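Local coordinates for probable secreted solute-binding lipoprotein (Streptomyces coelicolor, PDB 3I3V) that probably binds a solute outside the cell and hands it to a membrane transporter, as extracellular solute-binding lipoproteins of its family do, at residues C[78-82]-C[83-87]; C[198-202]-C[203-207]; C[228-231]-C[232-235]; C[310-313]-C[314-317]. All blocks are in the same frame, centred on the assembly; numbering follows the deposited sequence.

Interaction 1 (C[78-82]-C[83-87]); sequences AWTDV and GATVD
Ala84 sets its methyl group against the indole of Trp79, with CB of Ala84 4.0 Å from CD1 of Trp79 on the pyrrole side of the ring. CB of Ala84 also touches CG2 of Val82, at 4.2 Å. Thr85 approaches the six-membered ring of the indole and crosses it obliquely: its OG1 lies 3.9 Å from CE3 of Trp79, while its CB packs on CB of Trp79. The indole reaches both residues because its CG stands anti to the carbonyl carbon (chi1 -74°).

These side chains meet because the backbone turns back on itself in a Schellman motif that ends the short helix 79-82. Ala84 N donates to Trp79 O at 2.9 Å, in the carbonyl plane, and Gly83 N donates to Thr80 O at 3.2 Å, from well above that carbonyl's plane. Thr85 N adds a weak bond of 3.5 Å to Trp79 O. Gly83, the C-prime residue, has positive phi (84°), the left-handed conformation usual at this place in the motif.

Farther out, Trp79 NE1 is hydrogen-bonded to Glu56, and the indole meets Trp291 edge-to-face and lies against strand 67-70. Asp81 forms a salt bridge with Arg115, and Tyr55 OH is bonded to Ala84 O. Thr85 OG1, buried against the indole, has no polar partner in the model. The contact therefore joins a polar backbone cap to a mainly apolar side-chain cluster, with Glu56 satisfying the buried indole N-H.

Interaction 2 (C[198-202]-C[203-207]); sequences GDFGV and RGARL
Arg203 folds its guanidinium back over the N-terminal end of its own helix, so that one face of the group overlaps Val202. CZ of Arg203 stands 3.7 Å from CA of Val202, and Val202 CB lies above the plane, offset toward its rim. Bends at chi2 (53°) and chi3 (51°) bring the group there, and the two side chains meet at about a right angle. The group makes van der Waals contact across its face with the backbone and CB of Val202.

The CG2 branch of Val202 turns to the helix and touches CB of Ala205 at 3.8 Å. The Ala205 methyl also packs on Phe200, 3.6 Å from its O and 4.3 Å from its ring atom CD1. Val202 is the N-cap residue of helix 203-217, and its carbonyl receives the first bonds of the helix. Arg206 N donates to Val202 O at 3.1 Å, whereas the bond from Ala205 N to the same oxygen is weak. At the far end of its bent chain, Arg206 forms a salt bridge with Glu210 on the same helix.

Residues 198-202 thus link helix 188-197 to helix 203-217. Phe200 and Val202 rest on Val194 of the preceding helix, Tyr195 meets the Phe200 ring edge-to-face, and the Phe200 side chain also touches Arg387 and Leu390 of helix 383-392.

Interaction 3 (C[228-231]-C[232-235]); sequences LTSD and SMTT
Ser232 reaches back toward the start of its own helix, and each of its side-chain atoms has a neighbour there. CB lies 3.8 Å from CB of Leu228 and 3.9 Å from CD2 of the same leucine, so the apolar part of the serine packs against that side chain. At the tip, OG accepts a hydrogen bond of 3.1 Å from Thr229 N, with an N-H...O angle of 158°. OG can do so because it stands anti to its own carbonyl carbon (chi1 -45°), which turns it back along the chain. Thr229 OG1 lies 3.1 Å from the same OG.

Thr229 is the N-cap of helix 230-238, and together with Ser232 it forms a capping box. Its OG1 accepts a weak bond from Asp231 N, while its carbonyl O takes the first helical bond, from Met233 N at 2.8 Å and nearly straight. The following amides, Thr234 N and Thr235 N, donate to Ser230 O and Asp231 O, and the two threonine hydroxyls add a weak bond apiece to those carbonyls.

Met233, modelled as selenomethionine, is buried; its CE approaches OG of Ser230 at 4.1 Å and its side chain lies on Thr173 of helix 172-182 and Ala247. Ser230 N is held by Asp171 OD2, and Leu228 pairs through its backbone with Asn170.

Interaction 4 (C[310-313]-C[314-317]); sequences MYRP and DVVA
At the N-terminus of helix 313-323, where the chain turns after helix 300-310, Arg312 and Asp314 form a side-on salt bridge. NE of Arg312 bonds OD2 of Asp314 at 2.9 Å, and NH2 of Arg312 bonds OD1 of Asp314 at 3.1 Å. Guanidinium and carboxylate are nearly coplanar (17° apart), and OD1 uses its syn lone pair. Two separate bonds fix the rotation of both groups. The carboxylate comes round to the arginine because Asp314 CG sits between its backbone N and carbonyl carbon (chi1 60°).

Arg312 is also the N-cap residue: its O accepts a bond from Val316 N at 3.0 Å and a weak one from Val315 N, and Pro313 O takes Ala317 N. CG2 of Val315 lies over one guanidinium face and packs on CB of Arg312 at 4.1 Å. CG2 of Val316 rests 3.6 Å from Met310 O, which also accepts from Tyr121 OH.

NH2 of Arg312 has a second acid partner in Glu36 of the same chain. In a neighbouring subunit, Arg32 packs on Arg312, and Glu36 lies against Pro313 and Asp314.

How the interactions relate
All four are local contacts at helix ends, in series along the chain and without touching one another. Interaction 1 closes a C-terminus, whereas interactions 2, 3 and 4 start helices, each on a different one. Interaction 4 is the most buried and joins a charged pair to a subunit neighbour; interaction 3 is a surface contact held by hydroxyls and backbone. Interactions 1 and 2 are partly buried and combine backbone capping bonds with packing against an aromatic ring. The closest pair, 1 and 4, has nearest atoms about 12 Å apart, while 2 and 4, with centres about 41 Å apart, lie on opposite sides of the chain's centre.

Interaction 1 (C[78-82]-C[83-87])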
ATOM      1  N   ALA C  78     -28.496  29.646 -42.860  1.00 31.14           N
ATOM      2  CA  ALA C  78     -29.616  30.216 -42.115  1.00 32.25           C
ATOM      3  C   ALA C  78     -30.280  29.254 -41.136  1.00 33.22           C
ATOM      4  O   ALA C  78     -31.172  29.656 -40.398  1.00 33.89           O
ATOM      5  CB  ALA C  78     -30.673  30.739 -43.090  1.00 30.11           C
ATOM      6  N   TRP C  79     -29.854  27.997 -41.125  1.00 32.14           N
ATOM      7  CA  TRP C  79     -30.457  27.001 -40.240  1.00 31.71           C
ATOM      8  C   TRP C  79     -30.233  27.209 -38.753  1.00 31.20           C
ATOM      9  O   TRP C  79     -31.139  26.998 -37.957  1.00 32.17           O
ATOM     10  CB  TRP C  79     -29.965  25.593 -40.603  1.00 29.18           C
ATOM     11  CG  TRP C  79     -30.558  25.036 -41.863  1.00 29.38           C
ATOM     12  CD1 TRP C  79     -31.536  25.605 -42.637  1.00 28.46           C
ATOM     13  CD2 TRP C  79     -30.273  23.761 -42.453  1.00 27.56           C
ATOM     14  NE1 TRP C  79     -31.878  24.761 -43.662  1.00 29.58           N
ATOM     15  CE2 TRP C  79     -31.118  23.623 -43.575  1.00 27.92           C
ATOM     16  CE3 TRP C  79     -29.383  22.723 -42.142  1.00 26.86           C
ATOM     17  CZ2 TRP C  79     -31.101  22.483 -44.390  1.00 26.99           C
ATOM     18  CZ3 TRP C  79     -29.369  21.590 -42.955  1.00 27.62           C
ATOM     19  CH2 TRP C  79     -30.222  21.483 -44.064  1.00 27.12           C
ATOM     20  N   THR C  80     -29.024  27.604 -38.380  1.00 32.38           N
ATOM     21  CA  THR C  80     -28.689  27.774 -36.976  1.00 35.07           C
ATOM     22  C   THR C  80     -29.478  28.868 -36.269  1.00 36.22           C
ATOM     23  O   THR C  80     -30.040  28.635 -35.206  1.00 37.69           O
ATOM     24  CB  THR C  80     -27.180  28.051 -36.788  1.00 34.75           C
ATOM     25  OG1 THR C  80     -26.423  27.032 -37.448  1.00 37.46           O
ATOM     26  CG2 THR C  80     -26.813  28.036 -35.314  1.00 34.32           C
ATOM     27  N   ASP C  81     -29.541  30.055 -36.855  1.00 37.56           N
ATOM     28  CA  ASP C  81     -30.258  31.136 -36.204  1.00 37.23           C
ATOM     29  C   ASP C  81     -31.756  30.884 -36.038  1.00 36.40           C
ATOM     30  O   ASP C  81     -32.315  31.213 -34.995  1.00 34.76           O
ATOM     31  CB  ASP C  81     -30.028  32.452 -36.937  1.00 38.42           C
ATOM     32  CG  ASP C  81     -30.402  33.649 -36.091  1.00 41.32           C
ATOM     33  OD1 ASP C  81     -29.808  33.801 -35.002  1.00 42.04           O
ATOM     34  OD2 ASP C  81     -31.282  34.433 -36.511  1.00 42.44           O
ATOM     35  N   VAL C  82     -32.409  30.302 -37.044  1.00 34.60           N
ATOM     36  CA  VAL C  82     -33.842  30.033 -36.922  1.00 35.22           C
ATOM     37  C   VAL C  82     -34.146  28.749 -36.156  1.00 34.10           C
ATOM     38  O   VAL C  82     -35.297  28.477 -35.834  1.00 34.62           O
ATOM     39  CB  VAL C  82     -34.545  29.950 -38.299  1.00 36.26           C
ATOM     40  CG1 VAL C  82     -34.397  31.266 -39.032  1.00 36.58           C
ATOM     41  CG2 VAL C  82     -33.976  28.802 -39.113  1.00 33.92           C
ATOM     42  N   GLY C  83     -33.120  27.954 -35.870  1.00 33.31           N
ATOM     43  CA  GLY C  83     -33.348  26.726 -35.132  1.00 32.29           C
ATOM     44  C   GLY C  83     -33.794  25.514 -35.933  1.00 32.26           C
ATOM     45  O   GLY C  83     -34.358  24.576 -35.363  1.00 31.27           O
ATOM     46  N   ALA C  84     -33.572  25.506 -37.245  1.00 31.89           N
ATOM     47  CA  ALA C  84     -33.952  24.326 -38.029  1.00 32.20           C
ATOM     48  C   ALA C  84     -32.929  23.243 -37.657  1.00 32.57           C
ATOM     49  O   ALA C  84     -33.156  22.039 -37.826  1.00 31.83           O
ATOM     50  CB  ALA C  84     -33.890  24.630 -39.522  1.00 30.75           C
ATOM     51  N   THR C  85     -31.816  23.711 -37.104  1.00 33.34           N
ATOM     52  CA  THR C  85     -30.710  22.866 -36.682  1.00 34.66           C
ATOM     53  C   THR C  85     -30.155  23.414 -35.353  1.00 34.58           C
ATOM     54  O   THR C  85     -30.000  24.621 -35.207  1.00 35.37           O
ATOM     55  CB  THR C  85     -29.654  22.868 -37.808  1.00 32.74           C
ATOM     56  OG1 THR C  85     -29.672  21.592 -38.459  1.00 33.13           O
ATOM     57  CG2 THR C  85     -28.291  23.191 -37.287  1.00 31.74           C
ATOM     58  N   VAL C  86     -29.859  22.543 -34.388  1.00 34.87           N
ATOM     59  CA  VAL C  86     -29.377  23.009 -33.085  1.00 36.05           C
ATOM     60  C   VAL C  86     -27.875  23.298 -32.965  1.00 37.42           C
ATOM     61  O   VAL C  86     -27.060  22.790 -33.745  1.00 37.41           O
ATOM     62  CB  VAL C  86     -29.776  22.022 -31.941  1.00 37.34           C
ATOM     63  CG1 VAL C  86     -31.292  21.841 -31.908  1.00 35.15           C
ATOM     64  CG2 VAL C  86     -29.077  20.679 -32.123  1.00 35.28           C
ATOM     65  N   ASP C  87     -27.526  24.128 -31.978  1.00 37.91           N
ATOM     66  CA  ASP C  87     -26.137  24.495 -31.712  1.00 37.96           C
ATOM     67  C   ASP C  87     -25.424  23.210 -31.337  1.00 38.63           C
ATOM     68  O   ASP C  87     -25.861  22.481 -30.448  1.00 37.77           O
ATOM     69  CB  ASP C  87     -26.035  25.487 -30.548  1.00 39.04           C
ATOM     70  CG  ASP C  87     -24.596  25.935 -30.282  1.00 41.48           C
ATOM     71  OD1 ASP C  87     -23.664  25.370 -30.897  1.00 39.22           O
ATOM     72  OD2 ASP C  87     -24.395  26.854 -29.457  1.00 40.98           O
TER

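Interaction 2 (C[198-202]-C[203-207])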
ATOM      1  N   GLY C 198     -18.190  43.087 -52.097  1.00 41.97           N
ATOM      2  CA  GLY C 198     -17.863  43.409 -53.474  1.00 40.39           C
ATOM      3  C   GLY C 198     -17.068  44.700 -53.552  1.00 40.07           C
ATOM      4  O   GLY C 198     -17.191  45.456 -54.513  1.00 39.55           O
ATOM      5  N   ASP C 199     -16.247  44.946 -52.534  1.00 39.37           N
ATOM      6  CA  ASP C 199     -15.429  46.152 -52.464  1.00 39.96           C
ATOM      7  C   ASP C 199     -13.986  45.859 -52.872  1.00 41.00           C
ATOM      8  O   ASP C 199     -13.125  45.572 -52.034  1.00 41.42           O
ATOM      9  CB  ASP C 199     -15.482  46.716 -51.043  1.00 40.08           C
ATOM     10  CG  ASP C 199     -14.650  47.971 -50.875  1.00 40.73           C
ATOM     11  OD1 ASP C 199     -14.573  48.778 -51.829  1.00 40.43           O
ATOM     12  OD2 ASP C 199     -14.087  48.154 -49.775  1.00 40.73           O
ATOM     13  N   PHE C 200     -13.728  45.946 -54.171  1.00 41.00           N
ATOM     14  CA  PHE C 200     -12.402  45.676 -54.712  1.00 41.57           C
ATOM     15  C   PHE C 200     -11.518  46.921 -54.742  1.00 43.14           C
ATOM     16  O   PHE C 200     -10.498  46.958 -55.432  1.00 44.82           O
ATOM     17  CB  PHE C 200     -12.549  45.070 -56.111  1.00 38.48           C
ATOM     18  CG  PHE C 200     -13.154  43.697 -56.102  1.00 38.29           C
ATOM     19  CD1 PHE C 200     -12.349  42.566 -55.966  1.00 37.79           C
ATOM     20  CD2 PHE C 200     -14.534  43.535 -56.147  1.00 36.59           C
ATOM     21  CE1 PHE C 200     -12.910  41.299 -55.870  1.00 36.21           C
ATOM     22  CE2 PHE C 200     -15.105  42.277 -56.052  1.00 36.60           C
ATOM     23  CZ  PHE C 200     -14.289  41.153 -55.911  1.00 37.01           C
ATOM     24  N   GLY C 201     -11.907  47.931 -53.971  1.00 42.54           N
ATOM     25  CA  GLY C 201     -11.147  49.164 -53.920  1.00 42.75           C
ATOM     26  C   GLY C 201     -10.117  49.184 -52.807  1.00 43.34           C
ATOM     27  O   GLY C 201      -9.176  49.973 -52.862  1.00 44.74           O
ATOM     28  N   VAL C 202     -10.294  48.340 -51.791  1.00 43.02           N
ATOM     29  CA  VAL C 202      -9.345  48.274 -50.686  1.00 42.72           C
ATOM     30  C   VAL C 202      -7.973  48.010 -51.291  1.00 44.53           C
ATOM     31  O   VAL C 202      -7.839  47.206 -52.212  1.00 44.88           O
ATOM     32  CB  VAL C 202      -9.715  47.156 -49.688  1.00 41.63           C
ATOM     33  CG1 VAL C 202     -11.054  47.476 -49.038  1.00 42.66           C
ATOM     34  CG2 VAL C 202      -9.791  45.815 -50.397  1.00 41.12           C
ATOM     35  N   ARG C 203      -6.960  48.697 -50.771  1.00 46.45           N
ATOM     36  CA  ARG C 203      -5.597  48.589 -51.278  1.00 48.30           C
ATOM     37  C   ARG C 203      -5.116  47.178 -51.600  1.00 46.86           C
ATOM     38  O   ARG C 203      -4.410  46.976 -52.584  1.00 47.50           O
ATOM     39  CB  ARG C 203      -4.627  49.274 -50.307  1.00 50.91           C
ATOM     40  CG  ARG C 203      -4.681  50.813 -50.348  1.00 57.32           C
ATOM     41  CD  ARG C 203      -6.111  51.358 -50.165  1.00 61.11           C
ATOM     42  NE  ARG C 203      -6.765  50.784 -48.990  1.00 64.58           N
ATOM     43  CZ  ARG C 203      -8.030  51.004 -48.639  1.00 65.45           C
ATOM     44  NH1 ARG C 203      -8.805  51.797 -49.374  1.00 66.50           N
ATOM     45  NH2 ARG C 203      -8.522  50.422 -47.552  1.00 66.12           N
ATOM     46  N   GLY C 204      -5.502  46.209 -50.780  1.00 46.39           N
ATOM     47  CA  GLY C 204      -5.092  44.833 -51.007  1.00 44.65           C
ATOM     48  C   GLY C 204      -5.639  44.256 -52.300  1.00 45.16           C
ATOM     49  O   GLY C 204      -4.914  43.590 -53.042  1.00 45.58           O
ATOM     50  N   ALA C 205      -6.918  44.496 -52.572  1.00 44.16           N
ATOM     51  CA  ALA C 205      -7.543  44.002 -53.795  1.00 43.94           C
ATOM     52  C   ALA C 205      -6.999  44.741 -55.014  1.00 44.29           C
ATOM     53  O   ALA C 205      -6.902  44.180 -56.101  1.00 42.53           O
ATOM     54  CB  ALA C 205      -9.052  44.178 -53.720  1.00 43.49           C
ATOM     55  N   ARG C 206      -6.653  46.009 -54.821  1.00 46.31           N
ATOM     56  CA  ARG C 206      -6.126  46.836 -55.901  1.00 48.11           C
ATOM     57  C   ARG C 206      -4.764  46.285 -56.308  1.00 46.23           C
ATOM     58  O   ARG C 206      -4.482  46.094 -57.490  1.00 45.10           O
ATOM     59  CB  ARG C 206      -6.010  48.290 -55.427  1.00 51.90           C
ATOM     60  CG  ARG C 206      -5.868  49.331 -56.533  1.00 57.74           C
ATOM     61  CD  ARG C 206      -4.428  49.805 -56.694  1.00 62.41           C
ATOM     62  NE  ARG C 206      -4.373  51.234 -57.011  1.00 67.25           N
ATOM     63  CZ  ARG C 206      -3.252  51.940 -57.145  1.00 69.73           C
ATOM     64  NH1 ARG C 206      -2.067  51.355 -56.995  1.00 69.39           N
ATOM     65  NH2 ARG C 206      -3.316  53.241 -57.418  1.00 69.81           N
ATOM     66  N   LEU C 207      -3.931  46.012 -55.312  1.00 45.46           N
ATOM     67  CA  LEU C 207      -2.603  45.467 -55.555  1.00 45.80           C
ATOM     68  C   LEU C 207      -2.709  44.102 -56.241  1.00 44.63           C
ATOM     69  O   LEU C 207      -2.052  43.856 -57.260  1.00 44.18           O
ATOM     70  CB  LEU C 207      -1.840  45.345 -54.230  1.00 44.75           C
ATOM     71  CG  LEU C 207      -1.383  46.693 -53.650  1.00 46.88           C
ATOM     72  CD1 LEU C 207      -0.772  46.507 -52.263  1.00 45.69           C
ATOM     73  CD2 LEU C 207      -0.371  47.326 -54.600  1.00 45.87           C
TER

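Interaction 3 (C[228-231]-C[232-235])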
ATOM      1  N   LEU C 228     -11.999  29.371 -71.882  1.00 32.88           N
ATOM      2  CA  LEU C 228     -11.810  27.974 -71.476  1.00 34.41           C
ATOM      3  C   LEU C 228     -12.711  27.567 -70.307  1.00 34.04           C
ATOM      4  O   LEU C 228     -13.283  28.413 -69.624  1.00 32.94           O
ATOM      5  CB  LEU C 228     -10.340  27.725 -71.106  1.00 32.26           C
ATOM      6  CG  LEU C 228      -9.312  28.076 -72.188  1.00 33.26           C
ATOM      7  CD1 LEU C 228      -7.901  27.782 -71.684  1.00 32.84           C
ATOM      8  CD2 LEU C 228      -9.613  27.282 -73.450  1.00 32.96           C
ATOM      9  N   THR C 229     -12.826  26.260 -70.089  1.00 34.83           N
ATOM     10  CA  THR C 229     -13.643  25.715 -69.012  1.00 35.13           C
ATOM     11  C   THR C 229     -12.862  24.666 -68.236  1.00 36.48           C
ATOM     12  O   THR C 229     -11.748  24.293 -68.616  1.00 37.14           O
ATOM     13  CB  THR C 229     -14.902  25.022 -69.554  1.00 35.65           C
ATOM     14  OG1 THR C 229     -14.511  23.915 -70.378  1.00 33.27           O
ATOM     15  CG2 THR C 229     -15.741  25.991 -70.365  1.00 36.24           C
ATOM     16  N   SER C 230     -13.458  24.186 -67.151  1.00 36.57           N
ATOM     17  CA  SER C 230     -12.831  23.169 -66.331  1.00 39.05           C
ATOM     18  C   SER C 230     -12.456  21.961 -67.207  1.00 39.94           C
ATOM     19  O   SER C 230     -11.461  21.280 -66.954  1.00 39.33           O
ATOM     20  CB  SER C 230     -13.789  22.741 -65.218  1.00 38.99           C
ATOM     21  OG  SER C 230     -13.095  22.041 -64.200  1.00 42.99           O
ATOM     22  N   ASP C 231     -13.248  21.703 -68.243  1.00 39.64           N
ATOM     23  CA  ASP C 231     -12.962  20.580 -69.131  1.00 42.40           C
ATOM     24  C   ASP C 231     -11.750  20.869 -69.994  1.00 41.36           C
ATOM     25  O   ASP C 231     -10.910  19.995 -70.196  1.00 42.66           O
ATOM     26  CB  ASP C 231     -14.156  20.275 -70.037  1.00 43.94           C
ATOM     27  CG  ASP C 231     -15.351  19.772 -69.266  1.00 47.35           C
ATOM     28  OD1 ASP C 231     -15.164  18.921 -68.368  1.00 49.82           O
ATOM     29  OD2 ASP C 231     -16.475  20.223 -69.564  1.00 50.22           O
ATOM     30  N   SER C 232     -11.674  22.093 -70.509  1.00 40.76           N
ATOM     31  CA  SER C 232     -10.554  22.513 -71.345  1.00 41.01           C
ATOM     32  C   SER C 232      -9.285  22.400 -70.511  1.00 40.97           C
ATOM     33  O   SER C 232      -8.270  21.870 -70.957  1.00 40.86           O
ATOM     34  CB  SER C 232     -10.733  23.967 -71.780  1.00 42.37           C
ATOM     35  OG  SER C 232     -12.053  24.218 -72.226  1.00 45.68           O
HETATM   36  N   MSE C 233      -9.367  22.915 -69.290  1.00 41.23           N
HETATM   37  CA  MSE C 233      -8.266  22.900 -68.338  1.00 42.05           C
HETATM   38  C   MSE C 233      -7.803  21.479 -68.048  1.00 41.60           C
HETATM   39  O   MSE C 233      -6.630  21.140 -68.214  1.00 40.56           O
HETATM   40  CB  MSE C 233      -8.723  23.567 -67.044  1.00 43.51           C
HETATM   41  CG  MSE C 233      -7.699  23.622 -65.950  1.00 45.77           C
HETATM   42 SE   MSE C 233      -8.459  24.465 -64.380  1.00 51.98          SE
HETATM   43  CE  MSE C 233      -9.151  22.853 -63.484  1.00 46.01           C
ATOM     44  N   THR C 234      -8.745  20.660 -67.598  1.00 42.01           N
ATOM     45  CA  THR C 234      -8.491  19.264 -67.275  1.00 41.20           C
ATOM     46  C   THR C 234      -7.882  18.507 -68.458  1.00 41.94           C
ATOM     47  O   THR C 234      -6.994  17.675 -68.279  1.00 43.04           O
ATOM     48  CB  THR C 234      -9.797  18.587 -66.836  1.00 40.25           C
ATOM     49  OG1 THR C 234     -10.072  18.949 -65.479  1.00 41.35           O
ATOM     50  CG2 THR C 234      -9.706  17.072 -66.968  1.00 40.18           C
ATOM     51  N   THR C 235      -8.357  18.794 -69.662  1.00 40.61           N
ATOM     52  CA  THR C 235      -7.833  18.130 -70.844  1.00 42.12           C
ATOM     53  C   THR C 235      -6.413  18.589 -71.153  1.00 42.13           C
ATOM     54  O   THR C 235      -5.514  17.769 -71.285  1.00 42.62           O
ATOM     55  CB  THR C 235      -8.729  18.388 -72.088  1.00 42.25           C
ATOM     56  OG1 THR C 235      -9.865  17.518 -72.049  1.00 42.88           O
ATOM     57  CG2 THR C 235      -7.960  18.134 -73.371  1.00 42.20           C
TER

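Interaction 4 (C[310-313]-C[314-317])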
HETATM    1  N   MSE C 310     -17.910   8.074 -36.654  1.00 34.36           N
HETATM    2  CA  MSE C 310     -17.420   8.860 -37.785  1.00 32.17           C
HETATM    3  C   MSE C 310     -16.158   9.668 -37.457  1.00 31.25           C
HETATM    4  O   MSE C 310     -15.314   9.884 -38.324  1.00 26.98           O
HETATM    5  CB  MSE C 310     -18.526   9.799 -38.272  1.00 35.16           C
HETATM    6  CG  MSE C 310     -19.727   9.087 -38.859  1.00 35.28           C
HETATM    7 SE   MSE C 310     -19.271   8.137 -40.473  1.00 43.47          SE
HETATM    8  CE  MSE C 310     -20.811   7.028 -40.561  1.00 38.97           C
ATOM      9  N   TYR C 311     -16.041  10.119 -36.207  1.00 32.19           N
ATOM     10  CA  TYR C 311     -14.883  10.891 -35.751  1.00 32.38           C
ATOM     11  C   TYR C 311     -13.724  10.008 -35.272  1.00 33.02           C
ATOM     12  O   TYR C 311     -12.659  10.513 -34.918  1.00 33.99           O
ATOM     13  CB  TYR C 311     -15.275  11.848 -34.616  1.00 32.53           C
ATOM     14  CG  TYR C 311     -15.580  13.263 -35.067  1.00 33.38           C
ATOM     15  CD1 TYR C 311     -15.113  14.359 -34.346  1.00 30.35           C
ATOM     16  CD2 TYR C 311     -16.320  13.505 -36.225  1.00 32.08           C
ATOM     17  CE1 TYR C 311     -15.365  15.654 -34.764  1.00 32.19           C
ATOM     18  CE2 TYR C 311     -16.580  14.805 -36.649  1.00 32.34           C
ATOM     19  CZ  TYR C 311     -16.099  15.873 -35.917  1.00 32.26           C
ATOM     20  OH  TYR C 311     -16.342  17.165 -36.336  1.00 31.04           O
ATOM     21  N   ARG C 312     -13.918   8.694 -35.263  1.00 32.30           N
ATOM     22  CA  ARG C 312     -12.854   7.792 -34.819  1.00 33.63           C
ATOM     23  C   ARG C 312     -11.727   7.780 -35.856  1.00 33.96           C
ATOM     24  O   ARG C 312     -11.980   7.674 -37.058  1.00 36.30           O
ATOM     25  CB  ARG C 312     -13.406   6.372 -34.619  1.00 32.79           C
ATOM     26  CG  ARG C 312     -12.725   5.596 -33.492  1.00 32.45           C
ATOM     27  CD  ARG C 312     -13.557   4.387 -33.090  1.00 28.62           C
ATOM     28  NE  ARG C 312     -13.558   3.380 -34.137  1.00 27.70           N
ATOM     29  CZ  ARG C 312     -14.532   2.505 -34.326  1.00 32.15           C
ATOM     30  NH1 ARG C 312     -15.601   2.523 -33.528  1.00 33.07           N
ATOM     31  NH2 ARG C 312     -14.437   1.607 -35.304  1.00 31.10           N
ATOM     32  N   PRO C 313     -10.467   7.871 -35.402  1.00 32.56           N
ATOM     33  CA  PRO C 313      -9.315   7.875 -36.303  1.00 31.53           C
ATOM     34  C   PRO C 313      -9.292   6.846 -37.430  1.00 31.73           C
ATOM     35  O   PRO C 313      -8.947   7.184 -38.561  1.00 33.98           O
ATOM     36  CB  PRO C 313      -8.144   7.724 -35.347  1.00 31.46           C
ATOM     37  CG  PRO C 313      -8.610   8.519 -34.166  1.00 30.96           C
ATOM     38  CD  PRO C 313     -10.025   8.000 -34.004  1.00 30.92           C
ATOM     39  N   ASP C 314      -9.652   5.601 -37.145  1.00 32.01           N
ATOM     40  CA  ASP C 314      -9.633   4.570 -38.187  1.00 32.09           C
ATOM     41  C   ASP C 314     -10.663   4.829 -39.282  1.00 32.57           C
ATOM     42  O   ASP C 314     -10.443   4.483 -40.448  1.00 30.11           O
ATOM     43  CB  ASP C 314      -9.882   3.182 -37.594  1.00 31.01           C
ATOM     44  CG  ASP C 314     -11.214   3.077 -36.893  1.00 30.90           C
ATOM     45  OD1 ASP C 314     -11.876   2.022 -37.026  1.00 31.09           O
ATOM     46  OD2 ASP C 314     -11.589   4.044 -36.199  1.00 32.44           O
ATOM     47  N   VAL C 315     -11.790   5.428 -38.900  1.00 32.67           N
ATOM     48  CA  VAL C 315     -12.851   5.723 -39.854  1.00 31.76           C
ATOM     49  C   VAL C 315     -12.428   6.914 -40.704  1.00 31.46           C
ATOM     50  O   VAL C 315     -12.655   6.948 -41.908  1.00 29.93           O
ATOM     51  CB  VAL C 315     -14.172   6.056 -39.131  1.00 33.34           C
ATOM     52  CG1 VAL C 315     -15.249   6.342 -40.146  1.00 31.07           C
ATOM     53  CG2 VAL C 315     -14.585   4.893 -38.235  1.00 32.48           C
ATOM     54  N   VAL C 316     -11.810   7.892 -40.056  1.00 31.06           N
ATOM     55  CA  VAL C 316     -11.334   9.078 -40.740  1.00 31.26           C
ATOM     56  C   VAL C 316     -10.282   8.689 -41.777  1.00 32.45           C
ATOM     57  O   VAL C 316     -10.343   9.124 -42.925  1.00 33.67           O
ATOM     58  CB  VAL C 316     -10.725  10.060 -39.735  1.00 29.85           C
ATOM     59  CG1 VAL C 316     -10.079  11.211 -40.458  1.00 28.30           C
ATOM     60  CG2 VAL C 316     -11.811  10.550 -38.787  1.00 29.24           C
ATOM     61  N   ALA C 317      -9.332   7.851 -41.363  1.00 33.03           N
ATOM     62  CA  ALA C 317      -8.251   7.385 -42.232  1.00 32.08           C
ATOM     63  C   ALA C 317      -8.756   6.656 -43.481  1.00 32.76           C
ATOM     64  O   ALA C 317      -8.108   6.684 -44.518  1.00 34.29           O
ATOM     65  CB  ALA C 317      -7.303   6.481 -41.436  1.00 31.10           C
TER